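Local coordinates for FBP protein (Leishmania major, PDB 5OEZ) that probably hydrolyses fructose 1,6-bisphosphate to fructose 6-phosphate and phosphate, a magnesium-dependent step of carbohydrate biosynthesis, at residues K210-Y222 / D234-Y248. Numbering follows the deposited sequence.
Sequences KKRSIYSVNEGNY and DYLKMNKTTRYSARY
The ring of Tyr215 sits in a slot between Leu236 and Ala246 and illustrates how one aromatic side chain can fill the hollow between a helix and a neighbouring strand. Leu236 CD1 presses on one face, 3.5 Å from Tyr215 CG, while the Ala246 methyl lies over the opposite face, its CB 3.7 Å from Tyr215 CZ; Tyr244 CB closes an edge. With CG between the backbone N and the carbonyl carbon (chi1 73°), the ring is turned toward helix 227-238, where Leu236 meets it, and its hydroxyl donates to Glu219 OE2. The other carboxylate oxygen, Glu219 OE1, takes the extended Lys237 on its syn lone pair, NZ to OE1 2.7 Å, and also pairs with Lys237 of a second subunit.

The surrounding frame is a beta-alpha-beta crossover in the C-terminal domain of a class 1 fructose-1,6-bisphosphatase: strand 214-216, helix 227-238 and strand 245-246, the two strands parallel. Tyr215 N donates to Ser245 O, and Arg247 N returns a bond to Tyr215 O.

The Tyr244 ring fills a second slot, between Leu236 CD2 on one face and Ser213 CB on the other, the latter 3.9 Å from the ring centroid.

Farther along, Ser216 OG bonds to Arg247 O at 2.6 Å, and the Tyr248 ring lies flat over the Val217-Asn218 peptide, with Val217 C 3.5 Å from Tyr248 CD1. Asn218, Arg247 and Tyr248 belong to the fructose 6-phosphate site, empty in this chain, and Tyr268, another residue of that site, touches the Tyr248 side chain.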
loop_
_atom_site.group_PDB
_atom_site.type_symbol
_atom_site.label_atom_id
_atom_site.label_comp_id
_atom_site.label_asym_id
_atom_site.label_seq_id
_atom_site.Cartn_x
_atom_site.Cartn_y
_atom_site.Cartn_z
ATOM N N LYS C 210 14.556 21.271 -27.559
ATOM C CA LYS C 210 14.289 21.757 -28.906
ATOM C C LYS C 210 14.608 20.712 -29.976
ATOM O O LYS C 210 13.937 20.689 -31.007
ATOM C CB LYS C 210 14.988 23.097 -29.202
ATOM C CG LYS C 210 16.501 23.028 -29.308
ATOM C CD LYS C 210 17.123 24.411 -29.379
ATOM C CE LYS C 210 18.634 24.343 -29.616
ATOM N NZ LYS C 210 19.253 25.677 -29.873
ATOM N N LYS C 211 15.612 19.868 -29.742
ATOM C CA LYS C 211 15.849 18.701 -30.592
ATOM C C LYS C 211 16.266 17.464 -29.799
ATOM O O LYS C 211 16.831 17.564 -28.717
ATOM C CB LYS C 211 16.887 19.000 -31.671
ATOM C CG LYS C 211 18.299 19.273 -31.172
ATOM C CD LYS C 211 19.327 18.850 -32.215
ATOM C CE LYS C 211 19.586 17.334 -32.152
ATOM N NZ LYS C 211 19.812 16.687 -33.476
ATOM N N ARG C 212 15.940 16.302 -30.351
ATOM C CA ARG C 212 16.325 15.013 -29.802
ATOM C C ARG C 212 16.019 13.942 -30.842
ATOM O O ARG C 212 14.907 13.894 -31.386
ATOM C CB ARG C 212 15.557 14.709 -28.510
ATOM C CG ARG C 212 16.008 13.437 -27.796
ATOM C CD ARG C 212 17.329 13.619 -27.058
ATOM N NE ARG C 212 17.836 12.313 -26.620
ATOM C CZ ARG C 212 17.468 11.653 -25.516
ATOM N NH1 ARG C 212 16.589 12.162 -24.660
ATOM N NH2 ARG C 212 17.998 10.461 -25.255
ATOM N N SER C 213 16.980 13.073 -31.103
ATOM C CA SER C 213 16.872 12.095 -32.195
ATOM C C SER C 213 16.097 10.819 -31.830
ATOM O O SER C 213 16.648 9.716 -31.857
ATOM C CB SER C 213 18.268 11.725 -32.684
ATOM O OG SER C 213 18.939 12.878 -33.160
ATOM N N ILE C 214 14.824 10.983 -31.477
ATOM C CA ILE C 214 13.920 9.873 -31.196
ATOM C C ILE C 214 12.632 10.138 -31.951
ATOM O O ILE C 214 12.088 11.243 -31.876
ATOM C CB ILE C 214 13.581 9.723 -29.694
ATOM C CG1 ILE C 214 14.849 9.511 -28.865
ATOM C CG2 ILE C 214 12.638 8.536 -29.473
ATOM C CD1 ILE C 214 14.619 9.534 -27.358
ATOM N N TYR C 215 12.141 9.119 -32.654
ATOM C CA TYR C 215 10.861 9.200 -33.327
ATOM C C TYR C 215 9.971 8.042 -32.903
ATOM O O TYR C 215 10.437 6.929 -32.653
ATOM C CB TYR C 215 11.026 9.271 -34.857
ATOM C CG TYR C 215 11.434 8.016 -35.548
ATOM C CD1 TYR C 215 12.768 7.629 -35.604
ATOM C CD2 TYR C 215 10.492 7.202 -36.180
ATOM C CE1 TYR C 215 13.156 6.458 -36.261
ATOM C CE2 TYR C 215 10.869 6.032 -36.848
ATOM C CZ TYR C 215 12.204 5.653 -36.874
ATOM O OH TYR C 215 12.601 4.483 -37.508
ATOM N N SER C 216 8.672 8.326 -32.872
ATOM C CA SER C 216 7.666 7.430 -32.348
ATOM C C SER C 216 6.495 7.393 -33.332
ATOM O O SER C 216 5.717 8.357 -33.447
ATOM C CB SER C 216 7.257 7.906 -30.942
ATOM O OG SER C 216 6.537 6.920 -30.219
ATOM N N VAL C 217 6.390 6.277 -34.058
ATOM C CA VAL C 217 5.305 6.030 -35.014
ATOM C C VAL C 217 5.165 4.521 -35.231
ATOM O O VAL C 217 6.096 3.770 -34.953
ATOM C CB VAL C 217 5.591 6.771 -36.344
ATOM C CG1 VAL C 217 6.736 6.106 -37.107
ATOM C CG2 VAL C 217 4.344 6.858 -37.205
ATOM N N ASN C 218 3.985 4.071 -35.645
ATOM C CA ASN C 218 3.752 2.662 -36.019
ATOM C C ASN C 218 4.135 2.412 -37.499
ATOM O O ASN C 218 3.313 2.631 -38.374
ATOM C CB ASN C 218 2.279 2.279 -35.808
ATOM C CG ASN C 218 1.992 0.804 -36.121
ATOM O OD1 ASN C 218 2.861 0.025 -36.555
ATOM N ND2 ASN C 218 0.768 0.415 -35.881
ATOM N N GLU C 219 5.348 1.896 -37.740
ATOM C CA GLU C 219 5.858 1.669 -39.085
ATOM C C GLU C 219 5.193 0.491 -39.787
ATOM O O GLU C 219 5.414 0.276 -40.968
ATOM C CB GLU C 219 7.386 1.506 -39.098
ATOM C CG GLU C 219 8.134 2.786 -38.753
ATOM C CD GLU C 219 9.595 2.803 -39.207
ATOM O OE1 GLU C 219 9.859 2.540 -40.409
ATOM O OE2 GLU C 219 10.489 3.142 -38.387
ATOM N N GLY C 220 4.399 -0.284 -39.055
ATOM C CA GLY C 220 3.551 -1.284 -39.668
ATOM C C GLY C 220 2.600 -0.712 -40.707
ATOM O O GLY C 220 2.251 -1.401 -41.654
ATOM N N ASN C 221 2.183 0.543 -40.521
ATOM C CA ASN C 221 1.267 1.236 -41.436
ATOM C C ASN C 221 1.939 1.928 -42.632
ATOM O O ASN C 221 1.292 2.711 -43.327
ATOM C CB ASN C 221 0.440 2.273 -40.635
ATOM C CG ASN C 221 -0.482 1.627 -39.617
ATOM O OD1 ASN C 221 -0.990 0.530 -39.838
ATOM N ND2 ASN C 221 -0.711 2.303 -38.500
ATOM N N TYR C 222 3.221 1.644 -42.854
ATOM C CA TYR C 222 4.047 2.297 -43.866
ATOM C C TYR C 222 3.355 2.445 -45.216
ATOM O O TYR C 222 3.315 3.536 -45.774
ATOM C CB TYR C 222 5.350 1.516 -44.074
ATOM C CG TYR C 222 6.319 2.182 -45.008
ATOM C CD1 TYR C 222 7.183 3.161 -44.535
ATOM C CD2 TYR C 222 6.381 1.837 -46.360
ATOM C CE1 TYR C 222 8.083 3.790 -45.379
ATOM C CE2 TYR C 222 7.282 2.460 -47.219
ATOM C CZ TYR C 222 8.132 3.434 -46.717
ATOM O OH TYR C 222 9.045 4.081 -47.519
ATOM N N ASP C 234 12.083 7.649 -44.104
ATOM C CA ASP C 234 13.282 7.121 -44.768
ATOM C C ASP C 234 14.523 7.977 -44.461
ATOM O O ASP C 234 15.614 7.447 -44.253
ATOM C CB ASP C 234 13.068 6.993 -46.282
ATOM C CG ASP C 234 12.064 5.887 -46.662
ATOM O OD1 ASP C 234 11.531 5.174 -45.778
ATOM O OD2 ASP C 234 11.784 5.739 -47.877
ATOM N N TYR C 235 14.337 9.291 -44.406
ATOM C CA TYR C 235 15.422 10.208 -44.100
ATOM C C TYR C 235 15.952 9.991 -42.669
ATOM O O TYR C 235 17.150 9.884 -42.488
ATOM C CB TYR C 235 14.969 11.658 -44.280
ATOM C CG TYR C 235 16.037 12.663 -43.911
ATOM C CD1 TYR C 235 17.033 13.018 -44.823
ATOM C CD2 TYR C 235 16.060 13.261 -42.633
ATOM C CE1 TYR C 235 18.016 13.952 -44.481
ATOM C CE2 TYR C 235 17.052 14.178 -42.278
ATOM C CZ TYR C 235 18.023 14.516 -43.199
ATOM O OH TYR C 235 19.005 15.408 -42.864
ATOM N N LEU C 236 15.057 9.930 -41.682
ATOM C CA LEU C 236 15.445 9.622 -40.301
ATOM C C LEU C 236 16.324 8.363 -40.200
ATOM O O LEU C 236 17.314 8.361 -39.480
ATOM C CB LEU C 236 14.229 9.443 -39.395
ATOM C CG LEU C 236 13.257 10.598 -39.208
ATOM C CD1 LEU C 236 12.288 10.252 -38.088
ATOM C CD2 LEU C 236 13.945 11.929 -38.916
ATOM N N LYS C 237 16.000 7.340 -40.972
ATOM C CA LYS C 237 16.785 6.106 -40.982
ATOM C C LYS C 237 18.068 6.114 -41.800
ATOM O O LYS C 237 18.989 5.356 -41.498
ATOM C CB LYS C 237 15.950 4.999 -41.567
ATOM C CG LYS C 237 14.663 4.731 -40.837
ATOM C CD LYS C 237 14.039 3.551 -41.528
ATOM C CE LYS C 237 12.674 3.266 -40.978
ATOM N NZ LYS C 237 12.284 1.934 -41.475
ATOM N N MET C 238 18.107 6.881 -42.884
ATOM C CA MET C 238 19.186 6.737 -43.871
ATOM C C MET C 238 20.056 7.954 -44.101
ATOM O O MET C 238 21.032 7.856 -44.820
ATOM C CB MET C 238 18.611 6.241 -45.200
ATOM C CG MET C 238 18.239 4.758 -45.174
ATOM S SD MET C 238 17.551 4.132 -46.727
ATOM C CE MET C 238 16.081 5.133 -46.936
ATOM N N ASN C 239 19.756 9.082 -43.466
ATOM C CA ASN C 239 20.612 10.273 -43.598
ATOM C C ASN C 239 21.999 10.012 -42.998
ATOM O O ASN C 239 22.135 9.224 -42.075
ATOM C CB ASN C 239 19.958 11.519 -42.957
ATOM C CG ASN C 239 20.106 11.551 -41.444
ATOM O OD1 ASN C 239 21.012 12.197 -40.931
ATOM N ND2 ASN C 239 19.226 10.858 -40.729
ATOM N N LYS C 240 23.010 10.701 -43.522
ATOM C CA LYS C 240 24.413 10.461 -43.153
ATOM C C LYS C 240 24.854 11.198 -41.897
ATOM O O LYS C 240 25.911 10.917 -41.352
ATOM C CB LYS C 240 25.337 10.873 -44.298
ATOM C CG LYS C 240 25.031 10.191 -45.620
ATOM C CD LYS C 240 24.985 8.661 -45.538
ATOM C CE LYS C 240 25.305 7.956 -46.871
ATOM N NZ LYS C 240 26.057 6.667 -46.767
ATOM N N THR C 241 24.038 12.127 -41.431
ATOM C CA THR C 241 24.447 13.077 -40.415
ATOM C C THR C 241 24.013 12.731 -38.986
ATOM O O THR C 241 24.804 12.871 -38.063
ATOM C CB THR C 241 23.911 14.467 -40.794
ATOM O OG1 THR C 241 22.479 14.440 -40.870
ATOM C CG2 THR C 241 24.457 14.884 -42.151
ATOM N N THR C 242 22.773 12.276 -38.811
ATOM C CA THR C 242 22.153 12.133 -37.492
ATOM C C THR C 242 21.474 10.767 -37.333
ATOM O O THR C 242 20.553 10.441 -38.081
ATOM C CB THR C 242 21.112 13.250 -37.269
ATOM O OG1 THR C 242 21.668 14.511 -37.643
ATOM C CG2 THR C 242 20.635 13.342 -35.808
ATOM N N ARG C 243 21.920 9.984 -36.352
ATOM C CA ARG C 243 21.309 8.685 -36.051
ATOM C C ARG C 243 20.094 8.867 -35.153
ATOM O O ARG C 243 20.163 9.607 -34.182
ATOM C CB ARG C 243 22.317 7.742 -35.386
ATOM C CG ARG C 243 23.523 7.395 -36.260
ATOM C CD ARG C 243 23.259 6.253 -37.239
ATOM N NE ARG C 243 22.189 6.549 -38.193
ATOM C CZ ARG C 243 22.286 7.350 -39.262
ATOM N NH1 ARG C 243 23.425 7.976 -39.557
ATOM N NH2 ARG C 243 21.216 7.534 -40.043
ATOM N N TYR C 244 18.998 8.177 -35.485
ATOM C CA TYR C 244 17.724 8.256 -34.759
ATOM C C TYR C 244 17.368 6.915 -34.114
ATOM O O TYR C 244 17.638 5.875 -34.690
ATOM C CB TYR C 244 16.598 8.661 -35.719
ATOM C CG TYR C 244 16.477 10.153 -35.930
ATOM C CD1 TYR C 244 17.314 10.838 -36.815
ATOM C CD2 TYR C 244 15.517 10.879 -35.249
ATOM C CE1 TYR C 244 17.198 12.212 -36.996
ATOM C CE2 TYR C 244 15.381 12.248 -35.438
ATOM C CZ TYR C 244 16.225 12.913 -36.298
ATOM O OH TYR C 244 16.058 14.272 -36.456
ATOM N N SER C 245 16.762 6.960 -32.926
ATOM C CA SER C 245 16.191 5.789 -32.265
ATOM C C SER C 245 14.696 5.798 -32.434
ATOM O O SER C 245 14.074 6.850 -32.317
ATOM C CB SER C 245 16.445 5.811 -30.754
ATOM O OG SER C 245 17.803 5.688 -30.468
ATOM N N ALA C 246 14.126 4.607 -32.617
ATOM C CA ALA C 246 12.680 4.404 -32.679
ATOM C C ALA C 246 12.150 3.817 -31.353
ATOM O O ALA C 246 12.772 2.923 -30.769
ATOM C CB ALA C 246 12.341 3.501 -33.839
ATOM N N ARG C 247 11.039 4.381 -30.863
ATOM C CA ARG C 247 10.290 3.869 -29.708
ATOM C C ARG C 247 8.808 4.012 -30.019
ATOM O O ARG C 247 8.369 5.099 -30.361
ATOM C CB ARG C 247 10.595 4.679 -28.435
ATOM C CG ARG C 247 12.027 4.587 -27.928
ATOM C CD ARG C 247 12.300 3.197 -27.417
ATOM N NE ARG C 247 13.631 3.071 -26.835
ATOM C CZ ARG C 247 14.759 2.826 -27.509
ATOM N NH1 ARG C 247 14.773 2.695 -28.839
ATOM N NH2 ARG C 247 15.899 2.730 -26.832
ATOM N N TYR C 248 8.043 2.926 -29.919
ATOM C CA TYR C 248 6.583 2.986 -30.044
ATOM C C TYR C 248 5.944 1.987 -29.075
ATOM O O TYR C 248 5.833 0.788 -29.354
ATOM C CB TYR C 248 6.134 2.733 -31.483
ATOM C CG TYR C 248 4.683 3.071 -31.754
ATOM C CD1 TYR C 248 4.253 4.401 -31.827
ATOM C CD2 TYR C 248 3.744 2.080 -31.951
ATOM C CE1 TYR C 248 2.927 4.725 -32.079
ATOM C CE2 TYR C 248 2.415 2.393 -32.194
ATOM C CZ TYR C 248 2.014 3.716 -32.257
ATOM O OH TYR C 248 0.699 4.014 -32.511
HETATM O O HOH W 1 18.726 8.676 -30.176
#